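Long-range contact in VAO-type flavoprotein oxidase VAO615 (Myceliophthora thermophila, PDB 6F72), which binds one FAD bicovalently and is probably an oxidoreductase whose reduced flavin reacts rapidly with oxygen, its substrate still unidentified: residues A[412-424]-A[502-516]. Numbering follows the deposited sequence.
Sequences FTNSRIIPRSLVT and LQPMMDAATPGGSVY. With FAD (flavin-adenine dinucleotide), chain E; NAG (2-acetamido-2-deoxy-beta-D-glucopyranose), chain G.
Ile417 and Ser514 form a single hydrogen-bonded antiparallel bridge, on the chain running from helix 488-508 to Tyr516 of the FAD pocket. Ile417 N donates to Ser514 O at 2.8 Å, and Ser514 N returns a bond to Ile417 O. Side-on, Arg416 NE meets Thr510 OG1 at 2.9 Å and Arg416 NH2 points almost straight at Thr510 O (3.0 Å, 173°). Gly513 N reaches Thr510 O from the opposite face. The bend at chi2 (72°) puts the guanidinium between Asp507 and Gly513-Ser514, edge-on to Thr510 of the type II turn Thr510-Gly513. Arg416 NH1 forms a salt bridge with Asp507 OD1 at 3.2 Å, by charge alone. A methionine in place of Arg416 would probably leave the Asp507 carboxylate without this positive mate and Thr510 O without its arginine donor. Gln503 OE1 accepts from Ser415 N on a lone pair, and Gln503 NE2 donates to Ser415 O at 3.0 Å. The same NE2 donates to Asp507 OD1, and Tyr524 holds OD2. Tyr516 OH donates to FAD O2 at 2.6 Å. Strand 412-419 is outermost in the seven-stranded sheet, bonded to strand 472-480; Ser514 bridges its other edge, and helix 426-439 packs on Met505 and Ala509.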
ATOM      1  N   PHE A 412      11.096  -4.746   3.466  1.00 22.77           N
ATOM      2  CA  PHE A 412      11.382  -4.099   4.745  1.00 22.79           C
ATOM      3  C   PHE A 412      11.106  -2.593   4.628  1.00 22.87           C
ATOM      4  O   PHE A 412      12.006  -1.761   4.829  1.00 23.24           O
ATOM      5  CB  PHE A 412      12.822  -4.390   5.217  1.00 23.06           C
ATOM      6  CG  PHE A 412      13.225  -5.840   5.095  1.00 23.02           C
ATOM      7  CD1 PHE A 412      12.700  -6.812   5.958  1.00 22.91           C
ATOM      8  CD2 PHE A 412      14.123  -6.243   4.106  1.00 23.20           C
ATOM      9  CE1 PHE A 412      13.070  -8.150   5.833  1.00 23.03           C
ATOM     10  CE2 PHE A 412      14.493  -7.577   3.979  1.00 23.23           C
ATOM     11  CZ  PHE A 412      13.976  -8.528   4.849  1.00 23.17           C
ATOM     12  N   THR A 413       9.852  -2.266   4.302  1.00 22.48           N
ATOM     13  CA  THR A 413       9.420  -0.893   4.093  1.00 22.46           C
ATOM     14  C   THR A 413       8.969  -0.319   5.432  1.00 22.41           C
ATOM     15  O   THR A 413       8.182  -0.933   6.157  1.00 22.16           O
ATOM     16  CB  THR A 413       8.299  -0.789   3.016  1.00 22.19           C
ATOM     17  OG1 THR A 413       8.833  -1.110   1.723  1.00 22.29           O
ATOM     18  CG2 THR A 413       7.701   0.614   2.945  1.00 22.08           C
ATOM     19  N   ASN A 414       9.524   0.837   5.772  1.00 22.76           N
ATOM     20  CA  ASN A 414       9.089   1.600   6.952  1.00 22.77           C
ATOM     21  C   ASN A 414       8.639   2.968   6.492  1.00 22.54           C
ATOM     22  O   ASN A 414       8.830   3.312   5.323  1.00 22.50           O
ATOM     23  CB  ASN A 414      10.240   1.686   7.950  1.00 23.55           C
ATOM     24  CG  ASN A 414      10.865   0.331   8.210  1.00 23.96           C
ATOM     25  OD1 ASN A 414      10.336  -0.483   8.970  1.00 23.99           O
ATOM     26  ND2 ASN A 414      11.989   0.069   7.551  1.00 24.49           N
ATOM     27  N   SER A 415       8.030   3.747   7.391  1.00 22.28           N
ATOM     28  CA  SER A 415       7.543   5.065   7.028  1.00 22.18           C
ATOM     29  C   SER A 415       7.432   6.023   8.195  1.00 22.41           C
ATOM     30  O   SER A 415       7.229   5.642   9.362  1.00 22.44           O
ATOM     31  CB  SER A 415       6.164   4.983   6.336  1.00 21.79           C
ATOM     32  OG  SER A 415       5.209   4.411   7.215  1.00 21.47           O
ATOM     33  N   ARG A 416       7.534   7.291   7.853  1.00 22.57           N
ATOM     34  CA  ARG A 416       7.126   8.319   8.768  1.00 22.80           C
ATOM     35  C   ARG A 416       6.347   9.357   7.985  1.00 22.78           C
ATOM     36  O   ARG A 416       6.764   9.751   6.886  1.00 22.95           O
ATOM     37  CB  ARG A 416       8.356   8.909   9.477  1.00 23.31           C
ATOM     38  CG  ARG A 416       8.032   9.650  10.765  1.00 23.66           C
ATOM     39  CD  ARG A 416       7.621   8.727  11.906  1.00 23.53           C
ATOM     40  NE  ARG A 416       7.394   9.532  13.090  1.00 23.87           N
ATOM     41  CZ  ARG A 416       6.695   9.175  14.164  1.00 23.90           C
ATOM     42  NH1 ARG A 416       6.103   7.989  14.237  1.00 23.48           N
ATOM     43  NH2 ARG A 416       6.584  10.046  15.176  1.00 24.33           N
ATOM     44  N   ILE A 417       5.177   9.724   8.511  1.00 22.59           N
ATOM     45  CA  ILE A 417       4.485  10.928   8.093  1.00 22.72           C
ATOM     46  C   ILE A 417       5.104  12.030   8.946  1.00 23.22           C
ATOM     47  O   ILE A 417       5.051  11.977  10.176  1.00 23.15           O
ATOM     48  CB  ILE A 417       2.962  10.849   8.316  1.00 22.45           C
ATOM     49  CG1 ILE A 417       2.354   9.788   7.392  1.00 22.06           C
ATOM     50  CG2 ILE A 417       2.303  12.190   8.031  1.00 22.62           C
ATOM     51  CD1 ILE A 417       1.241   8.987   8.019  1.00 21.83           C
ATOM     52  N   ILE A 418       5.724  12.988   8.263  1.00 23.71           N
ATOM     53  CA  ILE A 418       6.508  14.054   8.897  1.00 24.49           C
ATOM     54  C   ILE A 418       5.718  15.383   8.877  1.00 24.92           C
ATOM     55  O   ILE A 418       5.464  15.927   7.799  1.00 24.83           O
ATOM     56  CB  ILE A 418       7.903  14.203   8.227  1.00 24.75           C
ATOM     57  CG1 ILE A 418       8.662  12.852   8.248  1.00 24.52           C
ATOM     58  CG2 ILE A 418       8.721  15.304   8.899  1.00 25.34           C
ATOM     59  CD1 ILE A 418       9.974  12.817   7.479  1.00 24.80           C
ATOM     60  N   PRO A 419       5.321  15.893  10.068  1.00 25.51           N
ATOM     61  CA  PRO A 419       4.611  17.192  10.192  1.00 26.19           C
ATOM     62  C   PRO A 419       5.339  18.356   9.523  1.00 27.08           C
ATOM     63  O   PRO A 419       6.565  18.441   9.597  1.00 27.56           O
ATOM     64  CB  PRO A 419       4.552  17.437  11.706  1.00 26.35           C
ATOM     65  CG  PRO A 419       4.725  16.107  12.338  1.00 25.98           C
ATOM     66  CD  PRO A 419       5.385  15.173  11.354  1.00 25.56           C
ATOM     67  N   ARG A 420       4.581  19.230   8.870  1.00 27.77           N
ATOM     68  CA  ARG A 420       5.088  20.506   8.333  1.00 28.78           C
ATOM     69  C   ARG A 420       5.848  21.372   9.351  1.00 29.26           C
ATOM     70  O   ARG A 420       6.862  21.998   8.999  1.00 29.84           O
ATOM     71  CB  ARG A 420       3.935  21.321   7.760  1.00 29.51           C
ATOM     72  CG  ARG A 420       4.359  22.450   6.839  1.00 30.88           C
ATOM     73  CD  ARG A 420       3.198  23.396   6.588  1.00 31.86           C
ATOM     74  NE  ARG A 420       3.083  23.732   5.168  1.00 32.78           N
ATOM     75  CZ  ARG A 420       2.177  23.234   4.334  1.00 32.84           C
ATOM     76  NH1 ARG A 420       1.266  22.366   4.748  1.00 32.80           N
ATOM     77  NH2 ARG A 420       2.184  23.601   3.061  1.00 33.48           N
ATOM     78  N   SER A 421       5.370  21.400  10.596  1.00 29.02           N
ATOM     79  CA  SER A 421       5.951  22.272  11.640  1.00 29.59           C
ATOM     80  C   SER A 421       7.392  21.878  11.995  1.00 29.69           C
ATOM     81  O   SER A 421       8.195  22.728  12.368  1.00 30.18           O
ATOM     82  CB  SER A 421       5.066  22.291  12.888  1.00 29.59           C
ATOM     83  OG  SER A 421       4.760  20.965  13.289  1.00 29.18           O
ATOM     84  N   LEU A 422       7.708  20.591  11.851  1.00 29.07           N
ATOM     85  CA  LEU A 422       9.077  20.096  12.046  1.00 29.28           C
ATOM     86  C   LEU A 422      10.040  20.631  10.990  1.00 29.67           C
ATOM     87  O   LEU A 422      11.139  21.092  11.327  1.00 30.37           O
ATOM     88  CB  LEU A 422       9.122  18.568  12.125  1.00 28.62           C
ATOM     89  CG  LEU A 422       8.460  17.913  13.346  1.00 28.41           C
ATOM     90  CD1 LEU A 422       8.488  16.406  13.188  1.00 27.89           C
ATOM     91  CD2 LEU A 422       9.068  18.312  14.688  1.00 28.98           C
ATOM     92  N   VAL A 423       9.600  20.616   9.736  1.00 29.29           N
ATOM     93  CA  VAL A 423      10.391  21.077   8.595  1.00 29.79           C
ATOM     94  C   VAL A 423      10.577  22.601   8.565  1.00 30.73           C
ATOM     95  O   VAL A 423      11.662  23.098   8.266  1.00 31.39           O
ATOM     96  CB  VAL A 423       9.760  20.614   7.265  1.00 29.14           C
ATOM     97  CG1 VAL A 423      10.516  21.187   6.083  1.00 29.53           C
ATOM     98  CG2 VAL A 423       9.723  19.094   7.182  1.00 28.48           C
ATOM     99  N   THR A 424       9.510  23.338   8.850  1.00 31.15           N
ATOM    100  CA  THR A 424       9.528  24.809   8.733  1.00 32.15           C
ATOM    101  C   THR A 424      10.295  25.534   9.854  1.00 33.09           C
ATOM    102  O   THR A 424      10.681  26.700   9.686  1.00 33.87           O
ATOM    103  CB  THR A 424       8.108  25.369   8.578  1.00 31.97           C
ATOM    104  OG1 THR A 424       7.311  24.933   9.683  1.00 31.67           O
ATOM    105  CG2 THR A 424       7.499  24.845   7.279  1.00 31.36           C
ATOM    106  N   LEU A 502      15.556   0.740  13.112  1.00 24.31           N
ATOM    107  CA  LEU A 502      15.372   1.808  12.137  1.00 24.27           C
ATOM    108  C   LEU A 502      14.063   2.610  12.350  1.00 24.04           C
ATOM    109  O   LEU A 502      14.103   3.853  12.395  1.00 24.22           O
ATOM    110  CB  LEU A 502      15.502   1.308  10.698  1.00 24.00           C
ATOM    111  CG  LEU A 502      15.366   2.374   9.600  1.00 23.93           C
ATOM    112  CD1 LEU A 502      16.424   3.464   9.694  1.00 24.57           C
ATOM    113  CD2 LEU A 502      15.406   1.741   8.236  1.00 23.74           C
ATOM    114  N   GLN A 503      12.925   1.917  12.493  1.00 23.64           N
ATOM    115  CA  GLN A 503      11.660   2.607  12.727  1.00 23.52           C
ATOM    116  C   GLN A 503      11.656   3.472  14.012  1.00 24.03           C
ATOM    117  O   GLN A 503      11.280   4.643  13.919  1.00 24.08           O
ATOM    118  CB  GLN A 503      10.437   1.663  12.647  1.00 23.01           C
ATOM    119  CG  GLN A 503       9.087   2.371  12.689  1.00 22.70           C
ATOM    120  CD  GLN A 503       8.825   3.233  11.471  1.00 22.48           C
ATOM    121  OE1 GLN A 503       8.634   2.714  10.380  1.00 22.12           O
ATOM    122  NE2 GLN A 503       8.800   4.561  11.655  1.00 22.51           N
ATOM    123  N   PRO A 504      12.062   2.918  15.194  1.00 24.53           N
ATOM    124  CA  PRO A 504      12.134   3.801  16.378  1.00 25.12           C
ATOM    125  C   PRO A 504      13.090   5.001  16.250  1.00 25.77           C
ATOM    126  O   PRO A 504      12.832   6.059  16.862  1.00 26.09           O
ATOM    127  CB  PRO A 504      12.578   2.850  17.499  1.00 25.42           C
ATOM    128  CG  PRO A 504      12.015   1.530  17.076  1.00 24.93           C
ATOM    129  CD  PRO A 504      12.274   1.508  15.594  1.00 24.50           C
ATOM    130  N   MET A 505      14.171   4.851  15.483  1.00 26.16           N
ATOM    131  CA  MET A 505      15.080   5.977  15.216  1.00 26.78           C
ATOM    132  C   MET A 505      14.334   7.045  14.426  1.00 26.28           C
ATOM    133  O   MET A 505      14.419   8.230  14.750  1.00 26.46           O
ATOM    134  CB  MET A 505      16.354   5.556  14.474  1.00 27.47           C
ATOM    135  CG  MET A 505      17.240   6.734  14.071  1.00 28.47           C
ATOM    136  SD  MET A 505      18.834   6.339  13.326  1.00 29.87           S
ATOM    137  CE  MET A 505      18.363   5.951  11.643  1.00 28.71           C
ATOM    138  N   MET A 506      13.605   6.603  13.396  1.00 25.43           N
ATOM    139  CA  MET A 506      12.751   7.476  12.584  1.00 24.94           C
ATOM    140  C   MET A 506      11.692   8.178  13.429  1.00 24.72           C
ATOM    141  O   MET A 506      11.452   9.378  13.252  1.00 24.74           O
ATOM    142  CB  MET A 506      12.068   6.674  11.460  1.00 24.45           C
ATOM    143  CG  MET A 506      13.012   6.171  10.377  1.00 24.64           C
ATOM    144  SD  MET A 506      12.355   4.777   9.440  1.00 24.14           S
ATOM    145  CE  MET A 506      10.900   5.538   8.723  1.00 23.68           C
ATOM    146  N   ASP A 507      11.075   7.421  14.344  1.00 24.40           N
ATOM    147  CA  ASP A 507      10.004   7.918  15.215  1.00 24.28           C
ATOM    148  C   ASP A 507      10.492   9.039  16.121  1.00 24.83           C
ATOM    149  O   ASP A 507       9.909  10.119  16.155  1.00 25.00           O
ATOM    150  CB  ASP A 507       9.443   6.785  16.082  1.00 24.02           C
ATOM    151  CG  ASP A 507       8.620   5.780  15.298  1.00 23.35           C
ATOM    152  OD1 ASP A 507       8.473   5.908  14.059  1.00 22.88           O
ATOM    153  OD2 ASP A 507       8.125   4.842  15.954  1.00 23.24           O
ATOM    154  N   ALA A 508      11.572   8.764  16.845  1.00 25.26           N
ATOM    155  CA  ALA A 508      12.183   9.707  17.778  1.00 25.83           C
ATOM    156  C   ALA A 508      12.652  11.007  17.107  1.00 26.03           C
ATOM    157  O   ALA A 508      12.595  12.086  17.729  1.00 26.39           O
ATOM    158  CB  ALA A 508      13.339   9.033  18.516  1.00 26.33           C
ATOM    159  N   ALA A 509      13.106  10.910  15.852  1.00 25.67           N
ATOM    160  CA  ALA A 509      13.578  12.097  15.114  1.00 25.96           C
ATOM    161  C   ALA A 509      12.470  13.030  14.618  1.00 25.66           C
ATOM    162  O   ALA A 509      12.755  14.142  14.138  1.00 25.97           O
ATOM    163  CB  ALA A 509      14.471  11.698  13.960  1.00 25.90           C
ATOM    164  N   THR A 510      11.215  12.578  14.721  1.00 25.06           N
ATOM    165  CA  THR A 510      10.082  13.316  14.169  1.00 24.73           C
ATOM    166  C   THR A 510       8.846  13.309  15.107  1.00 24.55           C
ATOM    167  O   THR A 510       7.820  12.696  14.779  1.00 24.00           O
ATOM    168  CB  THR A 510       9.710  12.784  12.759  1.00 24.17           C
ATOM    169  OG1 THR A 510       9.597  11.353  12.805  1.00 23.73           O
ATOM    170  CG2 THR A 510      10.751  13.201  11.691  1.00 24.39           C
ATOM    171  N   PRO A 511       8.925  14.006  16.268  1.00 25.07           N
ATOM    172  CA  PRO A 511       7.797  13.991  17.214  1.00 24.96           C
ATOM    173  C   PRO A 511       6.561  14.636  16.606  1.00 24.56           C
ATOM    174  O   PRO A 511       6.689  15.596  15.842  1.00 24.65           O
ATOM    175  CB  PRO A 511       8.311  14.815  18.410  1.00 25.75           C
ATOM    176  CG  PRO A 511       9.790  14.875  18.233  1.00 26.22           C
ATOM    177  CD  PRO A 511      10.011  14.877  16.753  1.00 25.83           C
ATOM    178  N   GLY A 512       5.388  14.073  16.907  1.00 24.19           N
ATOM    179  CA  GLY A 512       4.095  14.558  16.350  1.00 23.89           C
ATOM    180  C   GLY A 512       3.729  13.938  15.012  1.00 23.27           C
ATOM    181  O   GLY A 512       2.633  14.144  14.496  1.00 23.08           O
ATOM    182  N   GLY A 513       4.663  13.193  14.434  1.00 23.09           N
ATOM    183  CA  GLY A 513       4.411  12.414  13.227  1.00 22.55           C
ATOM    184  C   GLY A 513       3.807  11.062  13.538  1.00 22.14           C
ATOM    185  O   GLY A 513       3.412  10.785  14.675  1.00 22.24           O
ATOM    186  N   SER A 514       3.724  10.208  12.526  1.00 21.76           N
ATOM    187  CA  SER A 514       3.146   8.883  12.720  1.00 21.47           C
ATOM    188  C   SER A 514       3.726   7.920  11.694  1.00 21.27           C
ATOM    189  O   SER A 514       4.476   8.337  10.801  1.00 21.31           O
ATOM    190  CB  SER A 514       1.613   8.942  12.607  1.00 21.24           C
ATOM    191  OG  SER A 514       1.236   9.167  11.263  1.00 20.98           O
ATOM    192  N   VAL A 515       3.374   6.643  11.834  1.00 21.12           N
ATOM    193  CA  VAL A 515       3.787   5.610  10.881  1.00 20.93           C
ATOM    194  C   VAL A 515       2.560   5.240  10.059  1.00 20.58           C
ATOM    195  O   VAL A 515       1.486   4.917  10.590  1.00 20.56           O
ATOM    196  CB  VAL A 515       4.497   4.406  11.567  1.00 21.10           C
ATOM    197  CG1 VAL A 515       5.084   3.425  10.550  1.00 20.89           C
ATOM    198  CG2 VAL A 515       5.643   4.895  12.443  1.00 21.49           C
ATOM    199  N   TYR A 516       2.711   5.383   8.748  1.00 20.43           N
ATOM    200  CA  TYR A 516       1.671   5.061   7.796  1.00 20.07           C
ATOM    201  C   TYR A 516       1.412   3.553   7.891  1.00 19.94           C
ATOM    202  O   TYR A 516       2.351   2.748   7.760  1.00 19.90           O
ATOM    203  CB  TYR A 516       2.119   5.508   6.407  1.00 20.04           C
ATOM    204  CG  TYR A 516       1.167   5.232   5.258  1.00 19.88           C
ATOM    205  CD1 TYR A 516      -0.232   5.198   5.434  1.00 19.79           C
ATOM    206  CD2 TYR A 516       1.668   5.042   3.966  1.00 19.90           C
ATOM    207  CE1 TYR A 516      -1.086   4.951   4.353  1.00 19.67           C
ATOM    208  CE2 TYR A 516       0.827   4.800   2.888  1.00 19.80           C
ATOM    209  CZ  TYR A 516      -0.549   4.768   3.075  1.00 19.71           C
ATOM    210  OH  TYR A 516      -1.370   4.512   1.979  1.00 19.64           O
TER
HETATM  211  PA  FAD E 601      -3.249  -6.526  -0.599  1.00 27.71           P
HETATM  212  O1A FAD E 601      -2.010  -7.080   0.056  1.00 29.18           O
HETATM  213  O2A FAD E 601      -4.006  -7.465  -1.496  1.00 28.96           O
HETATM  214  O5B FAD E 601      -4.218  -5.968   0.555  1.00 27.29           O
HETATM  215  C5B FAD E 601      -3.723  -5.208   1.658  1.00 25.55           C
HETATM  216  C4B FAD E 601      -4.640  -5.321   2.870  1.00 24.27           C
HETATM  217  O4B FAD E 601      -5.960  -4.903   2.514  1.00 24.31           O
HETATM  218  C3B FAD E 601      -4.779  -6.724   3.427  1.00 23.62           C
HETATM  219  O3B FAD E 601      -4.900  -6.595   4.850  1.00 22.80           O
HETATM  220  C2B FAD E 601      -6.088  -7.242   2.854  1.00 23.16           C
HETATM  221  O2B FAD E 601      -6.717  -8.184   3.727  1.00 22.94           O
HETATM  222  C1B FAD E 601      -6.904  -5.967   2.720  1.00 23.87           C
HETATM  223  N9A FAD E 601      -7.849  -5.954   1.578  1.00 23.54           N
HETATM  224  C8A FAD E 601      -7.518  -5.745   0.285  1.00 23.37           C
HETATM  225  N7A FAD E 601      -8.624  -5.753  -0.500  1.00 23.09           N
HETATM  226  C5A FAD E 601      -9.682  -5.960   0.301  1.00 23.16           C
HETATM  227  C6A FAD E 601     -11.145  -6.081   0.114  1.00 22.71           C
HETATM  228  N6A FAD E 601     -11.671  -5.985  -1.128  1.00 22.98           N
HETATM  229  N1A FAD E 601     -11.913  -6.302   1.205  1.00 22.39           N
HETATM  230  C2A FAD E 601     -11.391  -6.406   2.447  1.00 23.03           C
HETATM  231  N3A FAD E 601     -10.061  -6.298   2.690  1.00 23.47           N
HETATM  232  C4A FAD E 601      -9.174  -6.081   1.676  1.00 23.16           C
HETATM  233  N1  FAD E 601       0.831   3.208  -0.842  1.00 30.38           N
HETATM  234  C2  FAD E 601       0.667   4.549  -0.967  1.00 30.63           C
HETATM  235  O2  FAD E 601      -0.062   5.151  -0.143  1.00 30.15           O
HETATM  236  N3  FAD E 601       1.269   5.251  -1.952  1.00 31.27           N
HETATM  237  C4  FAD E 601       2.077   4.699  -2.871  1.00 30.35           C
HETATM  238  O4  FAD E 601       2.615   5.391  -3.764  1.00 30.68           O
HETATM  239  C4X FAD E 601       2.295   3.237  -2.806  1.00 29.87           C
HETATM  240  N5  FAD E 601       3.080   2.597  -3.699  1.00 29.64           N
HETATM  241  C5X FAD E 601       3.285   1.250  -3.633  1.00 28.29           C
HETATM  242  C6  FAD E 601       4.107   0.601  -4.579  1.00 25.79           C
HETATM  243  C7  FAD E 601       4.296  -0.796  -4.487  1.00 25.45           C
HETATM  244  C7M FAD E 601       5.191  -1.473  -5.510  1.00 26.35           C
HETATM  245  C8  FAD E 601       3.616  -1.589  -3.399  1.00 24.56           C
HETATM  246  C8M FAD E 601       3.676  -3.104  -3.274  1.00 20.20           C
HETATM  247  C9  FAD E 601       2.808  -0.927  -2.479  1.00 26.36           C
HETATM  248  C9A FAD E 601       2.616   0.456  -2.547  1.00 27.54           C
HETATM  249  N10 FAD E 601       1.774   1.109  -1.615  1.00 28.38           N
HETATM  250  C10 FAD E 601       1.608   2.507  -1.708  1.00 29.56           C
HETATM  251  C1' FAD E 601       1.162   0.350  -0.527  1.00 27.94           C
HETATM  252  C2' FAD E 601      -0.303   0.038  -0.596  1.00 27.79           C
HETATM  253  O2' FAD E 601      -1.015   1.241  -0.314  1.00 29.04           O
HETATM  254  C3' FAD E 601      -0.543  -1.000   0.493  1.00 26.83           C
HETATM  255  O3' FAD E 601       0.419  -2.074   0.405  1.00 27.33           O
HETATM  256  C4' FAD E 601      -1.956  -1.559   0.424  1.00 25.74           C
HETATM  257  O4' FAD E 601      -2.216  -2.339   1.592  1.00 24.49           O
HETATM  258  C5' FAD E 601      -2.188  -2.355  -0.862  1.00 26.27           C
HETATM  259  O5' FAD E 601      -3.473  -2.956  -0.871  1.00 27.08           O
HETATM  260  P   FAD E 601      -3.810  -4.085  -1.963  1.00 26.78           P
HETATM  261  O1P FAD E 601      -3.386  -3.588  -3.316  1.00 24.13           O
HETATM  262  O2P FAD E 601      -5.233  -4.507  -1.678  1.00 27.14           O
HETATM  263  O3P FAD E 601      -2.817  -5.276  -1.509  1.00 27.06           O
HETATM  264  C1  NAG G 610      22.135   9.701  14.123  1.00 36.63           C
HETATM  265  C2  NAG G 610      21.006   9.866  15.164  1.00 41.26           C
HETATM  266  C3  NAG G 610      21.494   9.980  16.625  1.00 42.52           C
HETATM  267  C4  NAG G 610      22.699   9.080  16.940  1.00 44.22           C
HETATM  268  C5  NAG G 610      23.792   9.336  15.892  1.00 44.19           C
HETATM  269  C6  NAG G 610      25.085   8.563  16.147  1.00 46.41           C
HETATM  270  C7  NAG G 610      18.925  11.051  14.480  1.00 42.38           C
HETATM  271  C8  NAG G 610      18.367  12.398  14.124  1.00 40.21           C
HETATM  272  N2  NAG G 610      20.231  11.044  14.789  1.00 41.39           N
HETATM  273  O3  NAG G 610      20.439   9.650  17.533  1.00 42.99           O
HETATM  274  O4  NAG G 610      23.163   9.281  18.286  1.00 45.12           O
HETATM  275  O5  NAG G 610      23.267   8.959  14.606  1.00 41.42           O
HETATM  276  O6  NAG G 610      24.881   7.169  15.872  1.00 49.07           O
HETATM  277  O7  NAG G 610      18.212  10.055  14.484  1.00 42.91           O
HETATM  278  O   HOH W   1       8.209  -0.065  10.399  1.00 23.74           O